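Local coordinates for ABC transporter ATP-binding protein (Leptospira interrogans serovar Copenhageni, PDB 4HZI), which probably binds and hydrolyses ATP as the ATPase subunit of an orphan ABC transporter involved in manganese utilization and tolerance, at residues 218-222 with 223-227. Residues are numbered along the deposited sequence; the frame is centred on the assembly and turned at random.
Sequences EYHSK and KKFTS
Y219 presents one ring edge to a face of F225 in a T-shaped pair: the centroids lie 5.3 Å apart and the planes stand at 83°. The edge that approaches is the CD2-CE2 side, with CD2 3.8 Å from F225 CE1, and the contact falls toward the rim of the F225 ring. The CB of F225 points toward 218-222, and chi1 of 70°, with CG between N and the carbonyl carbon, lays the phenyl group against Y219 and H220. H220 meets the phenyl edge instead of its face: H220 CD2 is 3.9 Å from F225 CE1, and H220 CA lies equally close to that same carbon. F225 CE1 therefore touches both helix residues, Y219 over a face and H220 at the edge. F184 meets the Y219 ring edge-to-face, F240 stacks on H220, and H62 meets F225 edge-to-face and also the H220 ring.

Packing thins toward the lysines. K223 runs alongside Y219 in the same direction, but their side chains meet merely at CD and OH, 3.9 Å apart, and the exposed lysine leads its amine away. The backbone bond across the junction is weak: K223 N reaches Y219 O at 3.2 Å with an N-H...O angle of 127°, and the same carbonyl also takes K222 N. On the exposed helix surface, S221 OG donates to E218 O at 2.7 Å, and extended K222 carries NZ off to the carbonyl of D160. This short, extended connection links helix 206-222 to strand 227-231, the helix-to-strand return of a beta-alpha-beta crossover in the alpha/beta core of an ABC ATPase.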
# COMPACT_ATOMS: atom_id res chain seq x y z
N GLU A 218 -8.20 -5.03 20.56
CA GLU A 218 -8.38 -4.70 21.95
C GLU A 218 -9.71 -4.00 22.14
O GLU A 218 -10.48 -4.30 23.05
CB GLU A 218 -7.21 -3.83 22.41
CG GLU A 218 -7.19 -3.54 23.90
CD GLU A 218 -5.80 -3.67 24.50
OE1 GLU A 218 -4.80 -3.36 23.81
OE2 GLU A 218 -5.72 -4.10 25.68
N TYR A 219 -10.02 -3.11 21.22
CA TYR A 219 -11.29 -2.43 21.22
C TYR A 219 -12.43 -3.47 21.11
O TYR A 219 -13.43 -3.40 21.86
CB TYR A 219 -11.33 -1.38 20.09
CG TYR A 219 -12.60 -0.58 20.11
CD1 TYR A 219 -12.69 0.58 20.86
CD2 TYR A 219 -13.74 -1.01 19.44
CE1 TYR A 219 -13.87 1.29 20.95
CE2 TYR A 219 -14.93 -0.29 19.48
CZ TYR A 219 -15.00 0.86 20.26
OH TYR A 219 -16.16 1.59 20.31
N HIS A 220 -12.29 -4.40 20.17
CA HIS A 220 -13.28 -5.42 19.92
C HIS A 220 -13.48 -6.33 21.14
O HIS A 220 -14.59 -6.77 21.39
CB HIS A 220 -12.85 -6.26 18.74
CG HIS A 220 -13.75 -7.42 18.45
ND1 HIS A 220 -13.46 -8.70 18.86
CD2 HIS A 220 -14.93 -7.49 17.81
CE1 HIS A 220 -14.43 -9.51 18.49
NE2 HIS A 220 -15.34 -8.79 17.85
N SER A 221 -12.39 -6.62 21.85
CA SER A 221 -12.46 -7.47 23.05
C SER A 221 -13.31 -6.83 24.17
O SER A 221 -13.87 -7.53 25.00
CB SER A 221 -11.03 -7.79 23.55
OG SER A 221 -10.52 -6.70 24.32
N LYS A 222 -13.43 -5.51 24.18
CA LYS A 222 -14.10 -4.78 25.25
C LYS A 222 -15.57 -4.50 24.97
O LYS A 222 -16.39 -4.44 25.91
CB LYS A 222 -13.40 -3.45 25.47
CG LYS A 222 -12.04 -3.61 26.11
CD LYS A 222 -11.30 -2.28 26.10
CE LYS A 222 -9.85 -2.43 26.52
NZ LYS A 222 -9.17 -1.10 26.53
N LYS A 223 -15.91 -4.37 23.68
CA LYS A 223 -17.17 -3.77 23.28
C LYS A 223 -17.71 -4.41 22.00
O LYS A 223 -16.95 -4.60 21.05
CB LYS A 223 -16.91 -2.28 22.99
CG LYS A 223 -17.88 -1.36 23.70
CD LYS A 223 -18.46 -0.25 22.84
CE LYS A 223 -19.87 0.09 23.33
NZ LYS A 223 -20.56 1.11 22.50
N LYS A 224 -18.99 -4.78 21.97
CA LYS A 224 -19.63 -5.21 20.73
C LYS A 224 -19.85 -3.99 19.80
O LYS A 224 -20.20 -2.89 20.27
CB LYS A 224 -20.94 -5.94 21.00
CG LYS A 224 -20.76 -7.39 21.44
CD LYS A 224 -22.10 -8.06 21.69
CE LYS A 224 -21.94 -9.44 22.30
NZ LYS A 224 -20.90 -10.29 21.63
N PHE A 225 -19.61 -4.18 18.49
CA PHE A 225 -19.86 -3.14 17.47
C PHE A 225 -20.05 -3.77 16.08
O PHE A 225 -20.00 -5.00 15.95
CB PHE A 225 -18.78 -2.03 17.45
CG PHE A 225 -17.42 -2.45 16.93
CD1 PHE A 225 -16.59 -3.32 17.61
CD2 PHE A 225 -16.92 -1.91 15.73
CE1 PHE A 225 -15.33 -3.62 17.15
CE2 PHE A 225 -15.67 -2.24 15.25
CZ PHE A 225 -14.87 -3.12 15.92
N THR A 226 -20.41 -2.96 15.10
CA THR A 226 -20.73 -3.47 13.74
C THR A 226 -19.80 -2.75 12.77
O THR A 226 -19.64 -1.53 12.88
CB THR A 226 -22.20 -3.21 13.33
OG1 THR A 226 -23.08 -3.74 14.33
CG2 THR A 226 -22.53 -3.92 12.03
N SER A 227 -19.21 -3.48 11.83
CA SER A 227 -18.27 -2.87 10.91
C SER A 227 -18.17 -3.49 9.54
O SER A 227 -18.46 -4.66 9.35
CB SER A 227 -16.87 -2.79 11.55
OG SER A 227 -16.20 -4.00 11.55